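Local coordinates for GTP-binding protein (Thermus thermophilus, PDB 2DBY) that binds guanine nucleotide, here GDP, and is probably a ribosome-associated ATPase of the YchF/OLA1 branch of the OBG family, at residues 229-233 / 234-238; 259-263 / 264-268; 288-292 / 293-297. All coordinates share one frame; numbering follows the deposited sequence.

Contact 1. Residues 229-233 / 234-238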
ATOM      1  N   ARG A 229       0.660 -18.842   9.626  1.00 16.65           N
ATOM      2  CA  ARG A 229      -0.582 -19.554   9.999  1.00 15.62           C
ATOM      3  C   ARG A 229      -1.674 -18.569  10.452  1.00 20.57           C
ATOM      4  O   ARG A 229      -2.839 -18.652  10.005  1.00 17.70           O
ATOM      5  CB  ARG A 229      -0.263 -20.581  11.105  1.00 19.33           C
ATOM      6  CG  ARG A 229      -1.455 -21.245  11.798  1.00 24.61           C
ATOM      7  CD  ARG A 229      -0.995 -22.554  12.510  1.00 24.26           C
ATOM      8  NE  ARG A 229       0.186 -22.388  13.378  1.00 24.98           N
ATOM      9  CZ  ARG A 229       0.157 -21.835  14.592  1.00 22.49           C
ATOM     10  NH1 ARG A 229      -0.988 -21.386  15.087  1.00 24.56           N
ATOM     11  NH2 ARG A 229       1.267 -21.746  15.330  1.00 24.35           N
ATOM     12  N   LYS A 230      -1.299 -17.634  11.326  1.00 16.91           N
ATOM     13  CA  LYS A 230      -2.221 -16.622  11.829  1.00 17.36           C
ATOM     14  C   LYS A 230      -2.641 -15.697  10.698  1.00 17.43           C
ATOM     15  O   LYS A 230      -3.785 -15.245  10.650  1.00 18.10           O
ATOM     16  CB  LYS A 230      -1.560 -15.769  12.916  1.00 20.87           C
ATOM     17  CG  LYS A 230      -2.454 -14.668  13.465  1.00 24.84           C
ATOM     18  CD  LYS A 230      -3.537 -15.237  14.367  1.00 37.31           C
ATOM     19  CE  LYS A 230      -4.193 -14.152  15.220  1.00 43.60           C
ATOM     20  NZ  LYS A 230      -3.207 -13.440  16.087  1.00 45.70           N
ATOM     21  N   ALA A 231      -1.707 -15.387   9.809  1.00 17.09           N
ATOM     22  CA  ALA A 231      -2.013 -14.511   8.676  1.00 18.86           C
ATOM     23  C   ALA A 231      -3.141 -15.113   7.843  1.00 18.73           C
ATOM     24  O   ALA A 231      -4.040 -14.396   7.365  1.00 16.36           O
ATOM     25  CB  ALA A 231      -0.764 -14.312   7.787  1.00 16.45           C
ATOM     26  N   LEU A 232      -3.112 -16.426   7.666  1.00 16.22           N
ATOM     27  CA  LEU A 232      -4.147 -17.055   6.845  1.00 17.62           C
ATOM     28  C   LEU A 232      -5.515 -16.901   7.491  1.00 19.32           C
ATOM     29  O   LEU A 232      -6.505 -16.683   6.789  1.00 18.85           O
ATOM     30  CB  LEU A 232      -3.831 -18.535   6.611  1.00 19.87           C
ATOM     31  CG  LEU A 232      -4.632 -19.189   5.492  1.00 25.69           C
ATOM     32  CD1 LEU A 232      -4.349 -18.446   4.177  1.00 25.21           C
ATOM     33  CD2 LEU A 232      -4.245 -20.675   5.375  1.00 29.99           C
ATOM     34  N   GLU A 233      -5.560 -16.969   8.820  1.00 16.12           N
ATOM     35  CA  GLU A 233      -6.817 -16.824   9.561  1.00 19.40           C
ATOM     36  C   GLU A 233      -7.309 -15.396   9.566  1.00 20.34           C
ATOM     37  O   GLU A 233      -8.507 -15.139   9.559  1.00 20.76           O
ATOM     38  CB  GLU A 233      -6.655 -17.267  11.014  1.00 22.46           C
ATOM     39  CG  GLU A 233      -6.280 -18.715  11.166  1.00 22.78           C
ATOM     40  CD  GLU A 233      -6.205 -19.131  12.612  1.00 33.55           C
ATOM     41  OE1 GLU A 233      -6.140 -20.349  12.865  1.00 34.17           O
ATOM     42  OE2 GLU A 233      -6.208 -18.247  13.496  1.00 33.30           O
ATOM     43  N   GLU A 234      -6.378 -14.457   9.576  1.00 14.68           N
ATOM     44  CA  GLU A 234      -6.740 -13.037   9.615  1.00 16.60           C
ATOM     45  C   GLU A 234      -6.819 -12.336   8.261  1.00 16.29           C
ATOM     46  O   GLU A 234      -7.111 -11.137   8.210  1.00 18.97           O
ATOM     47  CB  GLU A 234      -5.736 -12.295  10.520  1.00 14.96           C
ATOM     48  CG  GLU A 234      -5.715 -12.817  11.970  1.00 20.27           C
ATOM     49  CD  GLU A 234      -7.097 -12.796  12.649  1.00 27.48           C
ATOM     50  OE1 GLU A 234      -7.568 -13.871  13.089  1.00 34.76           O
ATOM     51  OE2 GLU A 234      -7.714 -11.724  12.749  1.00 27.15           O
ATOM     52  N   GLY A 235      -6.555 -13.063   7.171  1.00 16.24           N
ATOM     53  CA  GLY A 235      -6.605 -12.451   5.846  1.00 19.72           C
ATOM     54  C   GLY A 235      -5.492 -11.430   5.616  1.00 22.05           C
ATOM     55  O   GLY A 235      -5.665 -10.476   4.856  1.00 21.21           O
ATOM     56  N   ALA A 236      -4.346 -11.633   6.268  1.00 18.04           N
ATOM     57  CA  ALA A 236      -3.187 -10.724   6.141  1.00 16.75           C
ATOM     58  C   ALA A 236      -2.114 -11.343   5.237  1.00 16.44           C
ATOM     59  O   ALA A 236      -2.098 -12.561   5.017  1.00 18.11           O
ATOM     60  CB  ALA A 236      -2.586 -10.473   7.537  1.00 17.66           C
ATOM     61  N   GLU A 237      -1.218 -10.504   4.716  1.00 14.66           N
ATOM     62  CA  GLU A 237      -0.111 -10.988   3.898  1.00 15.66           C
ATOM     63  C   GLU A 237       1.101 -10.920   4.812  1.00 14.02           C
ATOM     64  O   GLU A 237       1.060 -10.212   5.816  1.00 18.29           O
ATOM     65  CB  GLU A 237       0.109 -10.083   2.694  1.00 19.09           C
ATOM     66  CG  GLU A 237      -1.003 -10.192   1.662  1.00 30.66           C
ATOM     67  CD  GLU A 237      -1.233 -11.631   1.236  1.00 38.58           C
ATOM     68  OE1 GLU A 237      -0.249 -12.308   0.859  1.00 42.27           O
ATOM     69  OE2 GLU A 237      -2.394 -12.095   1.279  1.00 47.26           O
ATOM     70  N   VAL A 238       2.172 -11.637   4.471  1.00 12.59           N
ATOM     71  CA  VAL A 238       3.380 -11.654   5.317  1.00 15.51           C
ATOM     72  C   VAL A 238       4.609 -11.179   4.546  1.00 13.79           C
ATOM     73  O   VAL A 238       4.813 -11.529   3.370  1.00 14.53           O
ATOM     74  CB  VAL A 238       3.671 -13.106   5.855  1.00 12.60           C
ATOM     75  CG1 VAL A 238       5.008 -13.151   6.618  1.00 13.14           C
ATOM     76  CG2 VAL A 238       2.562 -13.538   6.806  1.00 10.70           C
TER
HETATM   77  O   HOH W   1      -9.950 -14.498  12.467  1.00 39.12           O
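E234 folds back along the last turn of its helix and lies against K230, the residue one turn before it. Its CB sits over the backbone of that turn, 3.5 Å from K230 O, the same oxygen to which its own amide is hydrogen-bonded at 2.9 Å (E234 N to K230 O). CG is the atom that does most of the touching. Anti to the carbonyl carbon (chi1 -60°), CG of E234 stays beside the backbone N, 3.4 Å from K230 O and 3.8 Å from CE of K230. The bend at chi2 then swings the carboxylate over E233, OE1 of E234 lying 3.8 Å from C of E233; a water donates a hydrogen bond to OE1 and a weak one to O of E233. The charges themselves do not pair: NZ of K230 and OE1 of E234 are 5.3 Å apart, so this is an aliphatic contact with at most a diffuse electrostatic attraction.

On the inner side of the turn A231 does two jobs. Its carbonyl oxygen takes the amide of A236, with 3.0 Å between A236 N and A231 O, after G235 has turned the chain away with a positive phi. Its methyl is packed closely by the returning chain, CB of A231 resting 3.6 Å from CG2 of V238 and a little farther from CB of A236.

This is the helix-to-strand turn of a beta-alpha-beta unit in the G domain, running from strand 204-209 through helix 222-234 into strand 237-241. Y206 of the first strand touches K230, A231 and E234, E237 pairs through its backbone with V204 and Y206, and helix 124-156 lies against the lysine and glutamate through L125, A128 and E132.

Contact 2. Residues 259-263 / 264-268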
ATOM      1  N   GLU A 259      25.097  -4.558  -4.063  1.00 21.53           N
ATOM      2  CA  GLU A 259      26.212  -5.490  -4.219  1.00 25.02           C
ATOM      3  C   GLU A 259      26.417  -6.318  -2.956  1.00 23.72           C
ATOM      4  O   GLU A 259      26.626  -7.533  -3.033  1.00 20.22           O
ATOM      5  CB  GLU A 259      27.517  -4.755  -4.571  1.00 32.25           C
ATOM      6  CG  GLU A 259      28.020  -3.767  -3.523  1.00 45.32           C
ATOM      7  CD  GLU A 259      29.503  -3.415  -3.688  1.00 53.71           C
ATOM      8  OE1 GLU A 259      30.369  -4.219  -3.258  1.00 45.70           O
ATOM      9  OE2 GLU A 259      29.795  -2.332  -4.252  1.00 55.88           O
ATOM     10  N   LEU A 260      26.343  -5.675  -1.790  1.00 17.48           N
ATOM     11  CA  LEU A 260      26.552  -6.421  -0.545  1.00 17.31           C
ATOM     12  C   LEU A 260      25.391  -7.365  -0.262  1.00 19.81           C
ATOM     13  O   LEU A 260      25.580  -8.428   0.341  1.00 23.14           O
ATOM     14  CB  LEU A 260      26.792  -5.457   0.630  1.00 20.34           C
ATOM     15  CG  LEU A 260      28.145  -4.740   0.435  1.00 24.12           C
ATOM     16  CD1 LEU A 260      28.368  -3.705   1.524  1.00 26.83           C
ATOM     17  CD2 LEU A 260      29.305  -5.770   0.435  1.00 23.24           C
ATOM     18  N   LEU A 261      24.197  -6.985  -0.697  1.00 19.39           N
ATOM     19  CA  LEU A 261      23.028  -7.844  -0.505  1.00 23.66           C
ATOM     20  C   LEU A 261      23.190  -9.077  -1.377  1.00 24.12           C
ATOM     21  O   LEU A 261      22.945 -10.202  -0.938  1.00 22.47           O
ATOM     22  CB  LEU A 261      21.759  -7.137  -0.943  1.00 32.09           C
ATOM     23  CG  LEU A 261      20.835  -6.641   0.153  1.00 32.96           C
ATOM     24  CD1 LEU A 261      19.596  -6.086  -0.496  1.00 31.93           C
ATOM     25  CD2 LEU A 261      20.487  -7.783   1.096  1.00 35.57           C
ATOM     26  N   ALA A 262      23.595  -8.859  -2.622  1.00 20.81           N
ATOM     27  CA  ALA A 262      23.759  -9.970  -3.552  1.00 24.51           C
ATOM     28  C   ALA A 262      24.845 -10.904  -3.046  1.00 20.86           C
ATOM     29  O   ALA A 262      24.777 -12.123  -3.266  1.00 21.63           O
ATOM     30  CB  ALA A 262      24.106  -9.457  -4.948  1.00 25.53           C
ATOM     31  N   ALA A 263      25.852 -10.345  -2.380  1.00 19.94           N
ATOM     32  CA  ALA A 263      26.916 -11.189  -1.838  1.00 18.29           C
ATOM     33  C   ALA A 263      26.323 -12.101  -0.771  1.00 21.14           C
ATOM     34  O   ALA A 263      26.829 -13.199  -0.543  1.00 19.46           O
ATOM     35  CB  ALA A 263      28.021 -10.350  -1.231  1.00 23.20           C
ATOM     36  N   TYR A 264      25.246 -11.651  -0.128  1.00 19.14           N
ATOM     37  CA  TYR A 264      24.623 -12.450   0.925  1.00 20.75           C
ATOM     38  C   TYR A 264      23.508 -13.324   0.347  1.00 18.05           C
ATOM     39  O   TYR A 264      22.714 -13.896   1.093  1.00 20.24           O
ATOM     40  CB  TYR A 264      24.059 -11.529   2.015  1.00 21.10           C
ATOM     41  CG  TYR A 264      23.694 -12.225   3.318  1.00 20.69           C
ATOM     42  CD1 TYR A 264      22.572 -11.822   4.031  1.00 23.91           C
ATOM     43  CD2 TYR A 264      24.472 -13.273   3.844  1.00 19.87           C
ATOM     44  CE1 TYR A 264      22.217 -12.431   5.229  1.00 24.55           C
ATOM     45  CE2 TYR A 264      24.127 -13.901   5.060  1.00 18.35           C
ATOM     46  CZ  TYR A 264      22.989 -13.468   5.738  1.00 25.57           C
ATOM     47  OH  TYR A 264      22.562 -14.074   6.905  1.00 24.69           O
ATOM     48  N   GLY A 265      23.442 -13.388  -0.980  1.00 17.47           N
ATOM     49  CA  GLY A 265      22.443 -14.214  -1.651  1.00 18.42           C
ATOM     50  C   GLY A 265      21.013 -13.690  -1.619  1.00 20.99           C
ATOM     51  O   GLY A 265      20.071 -14.454  -1.827  1.00 18.45           O
ATOM     52  N   LEU A 266      20.849 -12.396  -1.345  1.00 15.56           N
ATOM     53  CA  LEU A 266      19.528 -11.766  -1.293  1.00 18.09           C
ATOM     54  C   LEU A 266      19.452 -10.789  -2.465  1.00 24.70           C
ATOM     55  O   LEU A 266      20.412 -10.044  -2.729  1.00 25.63           O
ATOM     56  CB  LEU A 266      19.344 -11.032   0.039  1.00 19.63           C
ATOM     57  CG  LEU A 266      19.471 -11.948   1.258  1.00 21.13           C
ATOM     58  CD1 LEU A 266      19.420 -11.094   2.521  1.00 23.03           C
ATOM     59  CD2 LEU A 266      18.361 -12.999   1.267  1.00 20.02           C
ATOM     60  N   GLN A 267      18.310 -10.784  -3.151  1.00 21.88           N
ATOM     61  CA  GLN A 267      18.147  -9.950  -4.344  1.00 25.92           C
ATOM     62  C   GLN A 267      17.382  -8.632  -4.246  1.00 28.47           C
ATOM     63  O   GLN A 267      17.451  -7.814  -5.174  1.00 31.08           O
ATOM     64  CB  GLN A 267      17.504 -10.794  -5.449  1.00 30.38           C
ATOM     65  CG  GLN A 267      18.212 -12.125  -5.739  1.00 27.13           C
ATOM     66  CD  GLN A 267      19.723 -11.994  -5.947  1.00 26.37           C
ATOM     67  OE1 GLN A 267      20.214 -11.019  -6.537  1.00 31.56           O
ATOM     68  NE2 GLN A 267      20.463 -12.989  -5.473  1.00 34.81           N
ATOM     69  N   GLU A 268      16.659  -8.415  -3.153  1.00 22.12           N
ATOM     70  CA  GLU A 268      15.863  -7.192  -2.997  1.00 20.21           C
ATOM     71  C   GLU A 268      15.855  -6.805  -1.522  1.00 18.82           C
ATOM     72  O   GLU A 268      15.738  -7.680  -0.683  1.00 20.33           O
ATOM     73  CB  GLU A 268      14.439  -7.494  -3.485  1.00 23.61           C
ATOM     74  CG  GLU A 268      13.462  -6.356  -3.403  1.00 22.61           C
ATOM     75  CD  GLU A 268      12.128  -6.715  -4.046  1.00 34.32           C
ATOM     76  OE1 GLU A 268      11.723  -7.891  -3.924  1.00 28.78           O
ATOM     77  OE2 GLU A 268      11.484  -5.833  -4.665  1.00 32.09           O
TER
HETATM   78  O   HOH W   2      23.551 -13.352  -5.375  1.00 36.66           O
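L261, in the last turn of the helix, lays its CD2 branch against L266, which returns just after it, the two side chains crossing at a slant. CD2 of L261 is 3.6 Å from CB of L266 and 3.8 Å from CD1 of L266. The other branch is turned along the outgoing chain, where CD1 of L261 comes within 3.9 Å of C of E268. With CG of L266 anti to the carbonyl carbon (chi1 -59°), its CD1 comes over CD2 of L261. L266 also touches L215 and P216 in a separate loop; both leucines are buried, while much of the surrounding turn is exposed.

The backbone bonds behind this pair form a Schellman motif. G265, with its positive phi, is the C-prime residue: L266 N returns to L261 O at 3.1 Å with a fairly straight N-H...O angle of 163°, and G265 N binds A262 O at 2.9 Å. The apolar contact between L261 and L266 therefore joins the two residues that the longer of these bonds links. L261 O also accepts Y264 N at 2.8 Å, though this bond is more bent (131°), and Y264 N makes a further weak bond to L260 O. The amides of Y264 and L266 approach L261 O from opposite faces of the carbonyl plane, neither on a lone pair.

A water finishes the outer edge, donating to A262 O and accepting from NE2 of Q267, whose side chain curls back toward the helix. E268 turns its carboxylate elsewhere, into a salt bridge with R276 of the next helix.

Chemically, the end of helix 254-263 is closed mostly from within the chain: L261 O is shared by two amides and has CB of L266 close beside it, and A262 O is shared by an amide and a water.

Contact 3. Residues 288-292 / 293-297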
ATOM      1  N   PHE A 288       3.033   4.936 -16.736  1.00 15.51           N
ATOM      2  CA  PHE A 288       4.183   5.773 -17.045  1.00 17.65           C
ATOM      3  C   PHE A 288       3.922   6.867 -18.064  1.00 18.72           C
ATOM      4  O   PHE A 288       2.984   6.780 -18.841  1.00 18.70           O
ATOM      5  CB  PHE A 288       5.322   4.924 -17.678  1.00 15.79           C
ATOM      6  CG  PHE A 288       5.752   3.743 -16.853  1.00 13.69           C
ATOM      7  CD1 PHE A 288       5.202   2.487 -17.067  1.00 15.29           C
ATOM      8  CD2 PHE A 288       6.720   3.896 -15.863  1.00 19.11           C
ATOM      9  CE1 PHE A 288       5.614   1.378 -16.296  1.00 19.61           C
ATOM     10  CE2 PHE A 288       7.139   2.806 -15.087  1.00 14.84           C
ATOM     11  CZ  PHE A 288       6.581   1.540 -15.309  1.00 13.03           C
ATOM     12  N   THR A 289       4.755   7.898 -18.022  1.00 18.26           N
ATOM     13  CA  THR A 289       4.756   8.904 -19.087  1.00 22.57           C
ATOM     14  C   THR A 289       6.205   8.747 -19.563  1.00 21.52           C
ATOM     15  O   THR A 289       7.135   8.644 -18.749  1.00 18.59           O
ATOM     16  CB  THR A 289       4.420  10.336 -18.614  1.00 17.77           C
ATOM     17  OG1 THR A 289       5.235  10.727 -17.506  1.00 23.11           O
ATOM     18  CG2 THR A 289       2.959  10.402 -18.257  1.00 24.96           C
ATOM     19  N   ALA A 290       6.413   8.703 -20.872  1.00 19.87           N
ATOM     20  CA  ALA A 290       7.762   8.471 -21.367  1.00 20.07           C
ATOM     21  C   ALA A 290       8.042   9.194 -22.674  1.00 19.89           C
ATOM     22  O   ALA A 290       7.211   9.209 -23.578  1.00 21.51           O
ATOM     23  CB  ALA A 290       7.988   6.976 -21.549  1.00 19.60           C
ATOM     24  N   GLY A 291       9.232   9.775 -22.739  1.00 23.67           N
ATOM     25  CA  GLY A 291       9.657  10.517 -23.909  1.00 23.11           C
ATOM     26  C   GLY A 291      11.104  10.934 -23.748  1.00 24.53           C
ATOM     27  O   GLY A 291      11.745  10.645 -22.739  1.00 22.27           O
ATOM     28  N   GLU A 292      11.626  11.650 -24.735  1.00 25.75           N
ATOM     29  CA  GLU A 292      13.027  12.065 -24.687  1.00 27.80           C
ATOM     30  C   GLU A 292      13.381  12.941 -23.498  1.00 27.91           C
ATOM     31  O   GLU A 292      14.528  12.947 -23.045  1.00 31.79           O
ATOM     32  CB  GLU A 292      13.406  12.804 -25.970  1.00 30.97           C
ATOM     33  CG  GLU A 292      14.833  12.534 -26.403  1.00 45.94           C
ATOM     34  CD  GLU A 292      15.314  13.450 -27.519  1.00 52.03           C
ATOM     35  OE1 GLU A 292      14.532  13.707 -28.465  1.00 55.07           O
ATOM     36  OE2 GLU A 292      16.481  13.905 -27.448  1.00 55.29           O
ATOM     37  N   LYS A 293      12.412  13.692 -22.986  1.00 22.58           N
ATOM     38  CA  LYS A 293      12.715  14.565 -21.862  1.00 28.46           C
ATOM     39  C   LYS A 293      12.653  13.917 -20.491  1.00 27.92           C
ATOM     40  O   LYS A 293      13.343  14.357 -19.572  1.00 27.16           O
ATOM     41  CB  LYS A 293      11.789  15.785 -21.869  1.00 34.05           C
ATOM     42  CG  LYS A 293      10.428  15.522 -22.482  1.00 44.17           C
ATOM     43  CD  LYS A 293       9.744  14.306 -21.874  1.00 49.65           C
ATOM     44  CE  LYS A 293       8.713  13.759 -22.834  1.00 48.08           C
ATOM     45  NZ  LYS A 293       9.339  13.521 -24.167  1.00 45.63           N
ATOM     46  N   GLU A 294      11.847  12.873 -20.342  1.00 24.79           N
ATOM     47  CA  GLU A 294      11.713  12.255 -19.024  1.00 23.18           C
ATOM     48  C   GLU A 294      10.897  10.978 -19.091  1.00 19.02           C
ATOM     49  O   GLU A 294      10.050  10.833 -19.959  1.00 18.84           O
ATOM     50  CB  GLU A 294      11.002  13.245 -18.082  1.00 28.34           C
ATOM     51  CG  GLU A 294      10.768  12.759 -16.651  1.00 31.09           C
ATOM     52  CD  GLU A 294       9.925  13.726 -15.818  1.00 25.19           C
ATOM     53  OE1 GLU A 294       8.693  13.757 -15.996  1.00 33.47           O
ATOM     54  OE2 GLU A 294      10.505  14.460 -14.987  1.00 26.11           O
ATOM     55  N   VAL A 295      11.153  10.058 -18.161  1.00 16.26           N
ATOM     56  CA  VAL A 295      10.372   8.820 -18.069  1.00 16.56           C
ATOM     57  C   VAL A 295       9.967   8.828 -16.599  1.00 16.03           C
ATOM     58  O   VAL A 295      10.824   8.903 -15.733  1.00 15.63           O
ATOM     59  CB  VAL A 295      11.220   7.567 -18.362  1.00 17.66           C
ATOM     60  CG1 VAL A 295      10.435   6.306 -18.001  1.00 19.31           C
ATOM     61  CG2 VAL A 295      11.572   7.527 -19.835  1.00 18.68           C
ATOM     62  N   ARG A 296       8.670   8.775 -16.327  1.00 14.71           N
ATOM     63  CA  ARG A 296       8.210   8.846 -14.942  1.00 15.69           C
ATOM     64  C   ARG A 296       7.119   7.850 -14.655  1.00 14.48           C
ATOM     65  O   ARG A 296       6.275   7.549 -15.505  1.00 16.16           O
ATOM     66  CB  ARG A 296       7.705  10.263 -14.622  1.00 18.14           C
ATOM     67  CG  ARG A 296       7.091  10.412 -13.225  1.00 17.95           C
ATOM     68  CD  ARG A 296       6.899  11.885 -12.890  1.00 21.04           C
ATOM     69  NE  ARG A 296       6.239  12.053 -11.601  1.00 18.38           N
ATOM     70  CZ  ARG A 296       6.082  13.219 -10.983  1.00 26.67           C
ATOM     71  NH1 ARG A 296       6.544  14.334 -11.537  1.00 26.26           N
ATOM     72  NH2 ARG A 296       5.458  13.264  -9.811  1.00 19.76           N
ATOM     73  N   ALA A 297       7.138   7.342 -13.420  1.00 13.25           N
ATOM     74  CA  ALA A 297       6.169   6.365 -12.955  1.00 14.07           C
ATOM     75  C   ALA A 297       5.158   7.134 -12.123  1.00 14.58           C
ATOM     76  O   ALA A 297       5.554   7.978 -11.315  1.00 14.30           O
ATOM     77  CB  ALA A 297       6.858   5.328 -12.079  1.00 15.14           C
TER
HETATM   78  O   HOH W   3       6.913  12.962 -17.652  1.00 41.92           O
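F288 and A297 meet on the tightly packed face of this hairpin, with CE2 of the ring 3.9 Å from CB of A297. The ring stands with CG anti to the carbonyl carbon (chi1 -55°), which brings its CD2 edge to R296 O, an oxygen near the ring plane. A290 and V295 continue the same face, the methyl CB of A290 lying 4.0 Å from CG2 of V295. Helix 48-57 covers F288, A290 and V295, with L50 against F288 and V295 and F57 against A290, and T69 of strand 66-75 touches A297. Without the ring, as with an alanine at F288, a gap is likely to open between A297 and the helix residues R49 and L50.

The two segments belong to the arms of a beta hairpin, strands 284-290 and 295-301, within which 288-290 and 295-297 run antiparallel at 175°. T289 and R296 form a hydrogen-bonded pair: T289 N binds R296 O at 3.0 Å, in the carbonyl plane, and R296 N binds T289 O at 2.9 Å. Beyond them the ladder slackens, because both bonds between G291 and E294 are weak.

The other face is more open. T289 and R296 send their side chains out side by side, OG1 of T289 passing 3.8 Å from CB of R296. OG1 is hydrogen-bonded to NE1 of W298, and a water joins it to E294, donating to OE1 of E294 at 2.6 Å. R296 is extended from CG to NE, its end leading away from the first arm, and makes a cation-pi contact with W298. At the turn K293, exposed and bent at chi2 and chi4, curls its chain over G291, with CE 3.5 Å from CA of G291, while E292 points its carboxylate away from the second arm.

Following the chain from the N terminus, the three contacts come in series, none enclosing or crossing another. Contact 1 closes the turn from helix 222-234 into strand 237-241, the last parallel strand on that side of the G-domain sheet. The chain then passes S242, A243 and R244 at the GDP site and reaches contact 2, which ends helix 254-263 ahead of helix 270-281; its Y264 is about 10 Å from GDP by side chain. Contact 3 closes the hairpin 284-290/295-301, whose second strand runs parallel to 66-75. Contacts 1 and 3 thus reach the same sheet from opposite sides of the chain's centre, their own centres 38 Å apart.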